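Predicted metal-dependent hydrolase of the TIM-barrel fold (Lactobacillus casei, PDB 2QPX) is probably a hydrolase of the amidohydrolase family, built as a TIM barrel around a site that holds two zinc ions bridged by a carboxylated lysine. Local coordinates at residues 16-21 with 261-266; 134-139 with 197-202; 281-286 with 310-315. All coordinates share one frame; numbering follows the deposited sequence.

Contact 1. Residues 16-21 with 261-266; sequences DHHCHF and VLLHCY. With ZN (zinc ion), chain B.
Strand residues His17 and Leu263 belong to different strands of the TIM barrel and meet across its interior without pairing: the closest CA atoms, those of His18 and Leu263, are 7.9 Å apart, and no hydrogen bond joins 16-21 to 261-266. What fills the gap is side chains. Leu263 divides its two methyl groups between neighbouring histidines. Its CD1 sits over one face of the His18 ring, a CH-pi contact with 3.4 Å from CD1 to the ring centroid, while CD2 reaches CE1 of His17, which also meets CG1 of Val261. With CG anti to the backbone N (chi1 176°), the His18 ring is carried toward Leu263, and its NE2 binds a zinc ion at 2.1 Å; ND1 is hydrogen-bonded to Gln226 OE1. His20 NE2 and a water also bind this zinc ion, and Asp318 and the carboxylated Lys167 complete the site. His18 and His20 form the HxH motif of the first barrel strand; strand 260-264 supplies His264 to the second zinc ion, which His228 and Lys167 also bind. His264 ND1 is hydrogen-bonded to Ser287 OG, and the edge of its ring brings CE1 to 4.0 Å from His18 CD2.

Contact 2. Residues 134-139 with 197-202; sequences AEDFML and GEKRLT
A helix packs against an interhelical loop at the periphery of the TIM-barrel fold, bringing Glu135 and Lys199 together: 134-139 lies on helix 130-138, and the loop is 197-202. Glu135 lies across the loop backbone. Its chain runs extended beyond CG, which passes 3.4 Å from Lys199 O, and carries OE2 to the amide of Leu201. That N-H...O bond is 2.9 Å from Leu201 N to Glu135 OE2 and nearly straight at 174°, meeting the oxygen on its anti side and 25° out of the carboxylate plane. The same OE2 forms a salt bridge with Arg173, which also bonds Leu201 O. Lys199, fully extended with CG opposite its backbone N (chi1 -173°), stretches across the helix to place NZ 2.7 Å from Asp136 OD1 in a salt bridge. The Leu139 side chain crosses that of Lys199 at about a right angle, its CD1 3.8 Å from Lys199 CE. Selenomethionine Met138 turns its CE toward Lys199 O, 3.8 Å away, an oxygen hydrogen-bonded to Trp193 NE1, and Ala134 CB meets Leu201 CD2 at 4.0 Å. The contact thus joins helix 130-138 to the loop that links helices 183-196 and 204-221, among the helices that surround the strands of a TIM barrel.

Contact 3. Residues 281-286 with 310-315; sequences NLYFDI and YTRILF
Phe284 offers both its backbone groups to segment 310-315, its N-H to Arg312 O (3.0 Å from Phe284 N) and its O to the amide of Leu314 (2.8 Å from Leu314 N). Leu282 O is taken by a side chain instead: Arg312 NH1 donates to it at 2.8 Å, with the oxygen lying at the edge of the guanidinium, close to its plane. NH1 also serves Phe279 O, and NH2 forms a salt bridge with Asp49 of the third subunit, while NE donates a hydrogen bond to a water 3.1 Å away. A bend at chi2 (-65°) folds the arginine back so that CD lies over one face of the Tyr283 ring. These pairings make 282-285 and 313-314 parallel neighbours in the TIM barrel, the chain between them being about half helical, as in a beta-alpha-beta crossover. On the side of the sheet that carries Phe284 and Ile313, CG1 of the isoleucine sits over the phenyl face, 4.0 Å from its centroid. Further along, Leu314 O accepts from a second water at 2.8 Å, which in turn accepts from Ile286 N. The Asp285 carboxylate finds its partners outside the pair: OD1 takes Ser287 OG and the His264 amide, and OD2 takes His17 NE2.

Overall arrangement
Contacts 1 and 3 lie about 10 Å apart between centres and share the parallel sheet in which strands 260-264 and 282-285 are neighbours. They touch directly: Leu262 N meets Tyr283 O at 2.8 Å, so strand 313-314 is tied through 282-285 to 260-264, which carries a zinc ligand. Contact 2 stands apart, its centre about 24 Å from that of contact 1 and about 31 Å from that of contact 3, on the other side of the chain's centre from the latter. Along the chain it is nested within the loop that contact 1 closes, and contact 3 follows both. The barrel thus gathers its metal ligands from distant parts of the sequence, while contact 2 joins a helix and a loop at the periphery, with no atom nearer than about 11 Å to contact 1.

Contact 1. Residues 16-21 with 261-266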
# COMPACT_ATOMS: atom_id res chain seq x y z
N ASP A 16 -1.05 -14.66 23.90
CA ASP A 16 -1.81 -14.60 22.64
C ASP A 16 -3.12 -13.88 22.94
O ASP A 16 -4.09 -14.48 23.39
CB ASP A 16 -2.08 -16.00 22.09
CG ASP A 16 -2.47 -16.02 20.62
OD1 ASP A 16 -2.89 -14.95 20.10
OD2 ASP A 16 -2.40 -17.14 20.03
N HIS A 17 -3.13 -12.57 22.65
CA HIS A 17 -4.22 -11.71 23.14
C HIS A 17 -5.52 -11.83 22.33
O HIS A 17 -6.55 -11.31 22.76
CB HIS A 17 -3.78 -10.24 23.29
CG HIS A 17 -3.93 -9.48 22.03
ND1 HIS A 17 -5.01 -8.64 21.81
CD2 HIS A 17 -3.20 -9.51 20.89
CE1 HIS A 17 -4.95 -8.22 20.55
NE2 HIS A 17 -3.86 -8.71 19.97
N HIS A 18 -5.46 -12.48 21.16
CA HIS A 18 -6.63 -12.71 20.36
C HIS A 18 -6.50 -14.00 19.58
O HIS A 18 -5.71 -14.08 18.63
CB HIS A 18 -6.89 -11.55 19.40
CG HIS A 18 -8.06 -11.83 18.50
ND1 HIS A 18 -9.36 -11.63 18.90
CD2 HIS A 18 -8.11 -12.36 17.27
CE1 HIS A 18 -10.17 -12.00 17.92
NE2 HIS A 18 -9.44 -12.48 16.93
N CYS A 19 -7.35 -14.97 19.92
CA CYS A 19 -7.34 -16.26 19.24
C CYS A 19 -8.70 -16.92 19.45
O CYS A 19 -9.64 -16.30 19.94
CB CYS A 19 -6.14 -17.11 19.70
SG CYS A 19 -6.12 -17.38 21.49
N HIS A 20 -8.81 -18.19 19.08
CA HIS A 20 -10.09 -18.84 18.89
C HIS A 20 -10.07 -20.32 19.34
O HIS A 20 -9.00 -20.95 19.54
CB HIS A 20 -10.49 -18.74 17.42
CG HIS A 20 -10.79 -17.33 16.98
ND1 HIS A 20 -11.89 -16.64 17.43
CD2 HIS A 20 -10.12 -16.49 16.15
CE1 HIS A 20 -11.87 -15.41 16.91
NE2 HIS A 20 -10.81 -15.29 16.13
N PHE A 21 -11.26 -20.87 19.55
CA PHE A 21 -11.39 -22.23 20.01
C PHE A 21 -10.70 -23.23 19.10
O PHE A 21 -10.70 -23.12 17.86
CB PHE A 21 -12.84 -22.66 20.02
CG PHE A 21 -13.72 -21.95 21.00
CD1 PHE A 21 -13.52 -22.00 22.35
CD2 PHE A 21 -14.81 -21.22 20.54
CE1 PHE A 21 -14.39 -21.37 23.24
CE2 PHE A 21 -15.66 -20.58 21.42
CZ PHE A 21 -15.44 -20.68 22.77
N VAL A 261 -7.86 -2.00 20.30
CA VAL A 261 -6.87 -2.90 19.69
C VAL A 261 -7.30 -3.30 18.30
O VAL A 261 -8.36 -3.86 18.10
CB VAL A 261 -6.60 -4.14 20.52
CG1 VAL A 261 -5.34 -4.85 20.00
CG2 VAL A 261 -6.43 -3.78 22.00
N LEU A 262 -6.46 -2.95 17.33
CA LEU A 262 -6.71 -3.22 15.92
C LEU A 262 -6.09 -4.56 15.54
O LEU A 262 -4.86 -4.69 15.52
CB LEU A 262 -6.16 -2.11 15.03
CG LEU A 262 -6.61 -0.68 15.34
CD1 LEU A 262 -5.98 0.31 14.32
CD2 LEU A 262 -8.17 -0.56 15.46
N LEU A 263 -6.95 -5.55 15.28
CA LEU A 263 -6.52 -6.92 14.99
C LEU A 263 -6.24 -7.12 13.50
O LEU A 263 -7.02 -6.64 12.65
CB LEU A 263 -7.61 -7.90 15.40
CG LEU A 263 -8.19 -7.82 16.80
CD1 LEU A 263 -9.40 -8.80 16.89
CD2 LEU A 263 -7.14 -8.05 17.91
N HIS A 264 -5.12 -7.79 13.20
CA HIS A 264 -4.76 -8.28 11.83
C HIS A 264 -4.19 -7.22 10.93
O HIS A 264 -3.03 -7.32 10.46
CB HIS A 264 -5.92 -8.96 11.07
CG HIS A 264 -6.88 -9.65 11.94
ND1 HIS A 264 -6.49 -10.54 12.92
CD2 HIS A 264 -8.22 -9.61 11.97
CE1 HIS A 264 -7.57 -10.99 13.55
NE2 HIS A 264 -8.64 -10.45 12.98
N CYS A 265 -5.00 -6.20 10.68
CA CYS A 265 -4.69 -4.95 9.98
C CYS A 265 -4.40 -5.08 8.52
O CYS A 265 -4.88 -4.28 7.73
CB CYS A 265 -3.57 -4.21 10.69
SG CYS A 265 -3.99 -3.78 12.39
N TYR A 266 -3.58 -6.04 8.16
CA TYR A 266 -3.18 -6.26 6.74
C TYR A 266 -4.37 -6.19 5.79
O TYR A 266 -5.40 -6.86 6.04
CB TYR A 266 -2.54 -7.62 6.65
CG TYR A 266 -2.03 -8.03 5.26
CD1 TYR A 266 -2.87 -8.66 4.35
CD2 TYR A 266 -0.73 -7.78 4.87
CE1 TYR A 266 -2.43 -9.02 3.08
CE2 TYR A 266 -0.25 -8.17 3.62
CZ TYR A 266 -1.11 -8.79 2.74
OH TYR A 266 -0.64 -9.18 1.51
ZN ZN B . -10.24 -13.49 15.26
O HOH W 1 -10.42 -13.26 13.21

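Contact 2. Residues 134-139 with 197-202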
# COMPACT_ATOMS: atom_id res chain seq x y z
N ALA A 134 -25.27 -9.34 21.02
CA ALA A 134 -26.38 -8.50 20.54
C ALA A 134 -27.45 -9.37 19.83
O ALA A 134 -28.66 -9.22 20.04
CB ALA A 134 -25.87 -7.38 19.62
N GLU A 135 -26.99 -10.28 18.98
CA GLU A 135 -27.87 -11.22 18.26
C GLU A 135 -28.65 -12.11 19.21
O GLU A 135 -29.87 -12.33 19.03
CB GLU A 135 -27.06 -12.10 17.31
CG GLU A 135 -26.46 -11.33 16.13
CD GLU A 135 -25.31 -12.02 15.42
OE1 GLU A 135 -24.84 -13.09 15.87
OE2 GLU A 135 -24.84 -11.45 14.40
N ASP A 136 -27.98 -12.65 20.20
CA ASP A 136 -28.67 -13.56 21.10
C ASP A 136 -29.73 -12.84 21.93
O ASP A 136 -30.80 -13.38 22.19
CB ASP A 136 -27.66 -14.30 21.94
CG ASP A 136 -26.95 -15.40 21.15
OD1 ASP A 136 -27.58 -16.00 20.24
OD2 ASP A 136 -25.81 -15.67 21.44
N PHE A 137 -29.43 -11.61 22.35
CA PHE A 137 -30.44 -10.80 23.05
C PHE A 137 -31.60 -10.39 22.14
O PHE A 137 -32.73 -10.29 22.61
CB PHE A 137 -29.80 -9.61 23.77
CG PHE A 137 -29.14 -9.98 25.07
CD1 PHE A 137 -29.90 -10.25 26.20
CD2 PHE A 137 -27.77 -10.12 25.16
CE1 PHE A 137 -29.30 -10.60 27.39
CE2 PHE A 137 -27.19 -10.47 26.35
CZ PHE A 137 -27.94 -10.74 27.46
N MSE A 138 -31.34 -10.16 20.87
CA MSE A 138 -32.39 -9.76 19.92
C MSE A 138 -33.50 -10.78 19.89
O MSE A 138 -34.70 -10.42 19.85
CB MSE A 138 -31.79 -9.49 18.52
CG MSE A 138 -32.78 -9.18 17.42
SE MSE A 138 -33.65 -10.72 16.63
CE MSE A 138 -32.09 -11.54 15.86
N LEU A 139 -33.12 -12.06 19.97
CA LEU A 139 -34.11 -13.15 19.89
C LEU A 139 -35.13 -13.13 21.05
O LEU A 139 -36.23 -13.67 20.93
CB LEU A 139 -33.38 -14.50 19.86
CG LEU A 139 -32.50 -14.81 18.68
CD1 LEU A 139 -31.82 -16.20 18.89
CD2 LEU A 139 -33.27 -14.79 17.40
N GLY A 197 -36.18 -11.62 9.91
CA GLY A 197 -36.00 -13.02 10.22
C GLY A 197 -34.56 -13.51 10.23
O GLY A 197 -34.33 -14.66 10.55
N GLU A 198 -33.59 -12.67 9.85
CA GLU A 198 -32.19 -13.06 9.82
C GLU A 198 -31.56 -12.82 11.18
O GLU A 198 -31.65 -11.72 11.71
CB GLU A 198 -31.45 -12.25 8.76
CG GLU A 198 -31.99 -12.40 7.32
CD GLU A 198 -31.85 -13.81 6.77
OE1 GLU A 198 -30.87 -14.51 7.13
OE2 GLU A 198 -32.72 -14.23 5.97
N LYS A 199 -30.89 -13.82 11.74
CA LYS A 199 -30.28 -13.66 13.03
C LYS A 199 -29.08 -12.72 12.99
O LYS A 199 -28.90 -11.89 13.89
CB LYS A 199 -29.83 -15.00 13.64
CG LYS A 199 -29.35 -14.82 15.08
CD LYS A 199 -28.93 -16.11 15.78
CE LYS A 199 -28.48 -15.84 17.18
NZ LYS A 199 -28.01 -17.10 17.86
N ARG A 200 -28.29 -12.84 11.93
CA ARG A 200 -27.05 -12.08 11.74
C ARG A 200 -27.28 -10.56 11.85
O ARG A 200 -28.12 -10.03 11.13
CB ARG A 200 -26.52 -12.42 10.35
CG ARG A 200 -25.11 -12.03 9.99
CD ARG A 200 -24.72 -12.70 8.64
NE ARG A 200 -24.13 -11.74 7.71
CZ ARG A 200 -22.84 -11.50 7.56
NH1 ARG A 200 -21.92 -12.16 8.26
NH2 ARG A 200 -22.44 -10.58 6.70
N LEU A 201 -26.53 -9.88 12.70
CA LEU A 201 -26.59 -8.42 12.82
C LEU A 201 -25.75 -7.77 11.69
O LEU A 201 -24.54 -7.94 11.62
CB LEU A 201 -26.07 -7.98 14.18
CG LEU A 201 -25.98 -6.48 14.44
CD1 LEU A 201 -27.34 -5.78 14.15
CD2 LEU A 201 -25.46 -6.23 15.84
N THR A 202 -26.43 -7.06 10.79
CA THR A 202 -25.83 -6.43 9.62
C THR A 202 -26.22 -4.96 9.45
O THR A 202 -25.79 -4.32 8.49
CB THR A 202 -26.19 -7.20 8.32
OG1 THR A 202 -27.61 -7.13 8.09
CG2 THR A 202 -25.69 -8.68 8.41

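Contact 3. Residues 281-286 with 310-315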
# COMPACT_ATOMS: atom_id res chain seq x y z
N ASN A 281 -3.69 5.10 23.66
CA ASN A 281 -4.49 3.91 24.00
C ASN A 281 -4.85 3.08 22.76
O ASN A 281 -5.88 2.40 22.75
CB ASN A 281 -5.76 4.33 24.76
CG ASN A 281 -5.46 4.99 26.06
OD1 ASN A 281 -4.62 4.52 26.82
ND2 ASN A 281 -6.16 6.08 26.34
N LEU A 282 -4.02 3.14 21.73
CA LEU A 282 -4.32 2.46 20.46
C LEU A 282 -3.21 1.46 20.16
O LEU A 282 -2.05 1.83 19.97
CB LEU A 282 -4.48 3.44 19.29
CG LEU A 282 -5.05 2.84 17.98
CD1 LEU A 282 -3.99 2.08 17.13
CD2 LEU A 282 -6.26 1.93 18.26
N TYR A 283 -3.60 0.20 20.12
CA TYR A 283 -2.71 -0.94 19.95
C TYR A 283 -3.09 -1.70 18.70
O TYR A 283 -4.18 -1.51 18.17
CB TYR A 283 -2.80 -1.85 21.18
CG TYR A 283 -2.50 -1.14 22.48
CD1 TYR A 283 -3.47 -0.40 23.14
CD2 TYR A 283 -1.21 -1.18 23.03
CE1 TYR A 283 -3.21 0.28 24.32
CE2 TYR A 283 -0.91 -0.52 24.19
CZ TYR A 283 -1.91 0.19 24.84
OH TYR A 283 -1.59 0.88 26.01
N PHE A 284 -2.20 -2.57 18.24
CA PHE A 284 -2.50 -3.36 17.05
C PHE A 284 -1.65 -4.61 16.99
O PHE A 284 -0.65 -4.72 17.69
CB PHE A 284 -2.38 -2.52 15.78
CG PHE A 284 -0.99 -2.17 15.39
CD1 PHE A 284 -0.27 -1.23 16.11
CD2 PHE A 284 -0.41 -2.70 14.26
CE1 PHE A 284 1.00 -0.88 15.72
CE2 PHE A 284 0.86 -2.32 13.88
CZ PHE A 284 1.55 -1.41 14.61
N ASP A 285 -2.07 -5.53 16.13
CA ASP A 285 -1.31 -6.74 15.83
C ASP A 285 -1.32 -7.04 14.34
O ASP A 285 -2.05 -6.39 13.58
CB ASP A 285 -1.77 -7.91 16.71
CG ASP A 285 -3.12 -8.46 16.34
OD1 ASP A 285 -3.33 -8.78 15.16
OD2 ASP A 285 -3.97 -8.62 17.25
N ILE A 286 -0.52 -8.04 13.92
CA ILE A 286 -0.53 -8.55 12.52
C ILE A 286 -0.88 -10.04 12.48
O ILE A 286 -0.43 -10.82 11.68
CB ILE A 286 0.77 -8.26 11.76
CG1 ILE A 286 1.99 -8.89 12.47
CG2 ILE A 286 0.95 -6.74 11.57
CD1 ILE A 286 3.25 -9.06 11.57
N TYR A 310 7.10 0.80 19.58
CA TYR A 310 7.24 -0.63 19.75
C TYR A 310 6.38 -1.14 20.91
O TYR A 310 6.05 -2.33 20.96
CB TYR A 310 8.73 -1.01 19.97
CG TYR A 310 9.54 -0.92 18.70
CD1 TYR A 310 9.48 -1.90 17.72
CD2 TYR A 310 10.44 0.14 18.48
CE1 TYR A 310 10.22 -1.81 16.53
CE2 TYR A 310 11.17 0.24 17.32
CZ TYR A 310 11.09 -0.74 16.34
OH TYR A 310 11.83 -0.66 15.20
N THR A 311 5.97 -0.22 21.80
CA THR A 311 5.10 -0.52 22.91
C THR A 311 3.59 -0.53 22.57
O THR A 311 2.76 -0.67 23.46
CB THR A 311 5.35 0.44 24.05
OG1 THR A 311 5.26 1.79 23.55
CG2 THR A 311 6.76 0.16 24.68
N ARG A 312 3.27 -0.43 21.27
CA ARG A 312 1.87 -0.48 20.83
C ARG A 312 1.51 -1.68 19.96
O ARG A 312 0.33 -1.91 19.70
CB ARG A 312 1.51 0.79 20.09
CG ARG A 312 1.50 2.07 20.98
CD ARG A 312 0.44 2.06 22.08
NE ARG A 312 0.35 3.40 22.64
CZ ARG A 312 -0.28 4.41 22.04
NH1 ARG A 312 -1.04 4.19 20.97
NH2 ARG A 312 -0.17 5.62 22.54
N ILE A 313 2.53 -2.41 19.48
CA ILE A 313 2.33 -3.59 18.63
C ILE A 313 2.35 -4.84 19.53
O ILE A 313 3.16 -4.94 20.45
CB ILE A 313 3.25 -3.62 17.36
CG1 ILE A 313 2.73 -4.65 16.33
CG2 ILE A 313 4.70 -3.84 17.75
CD1 ILE A 313 3.44 -4.64 14.94
N LEU A 314 1.44 -5.77 19.27
CA LEU A 314 1.22 -6.96 20.12
C LEU A 314 1.38 -8.23 19.28
O LEU A 314 1.10 -8.24 18.09
CB LEU A 314 -0.21 -6.99 20.68
CG LEU A 314 -0.72 -5.72 21.38
CD1 LEU A 314 -2.19 -5.87 21.83
CD2 LEU A 314 0.19 -5.33 22.56
N PHE A 315 1.80 -9.31 19.93
CA PHE A 315 1.64 -10.65 19.36
C PHE A 315 0.19 -11.15 19.52
O PHE A 315 -0.39 -11.11 20.61
CB PHE A 315 2.53 -11.70 20.03
CG PHE A 315 2.22 -13.09 19.59
CD1 PHE A 315 2.56 -13.52 18.32
CD2 PHE A 315 1.51 -13.95 20.42
CE1 PHE A 315 2.22 -14.77 17.89
CE2 PHE A 315 1.14 -15.23 19.98
CZ PHE A 315 1.52 -15.63 18.75
O HOH W 2 1.38 2.61 25.40
O HOH W 3 0.84 -9.92 15.90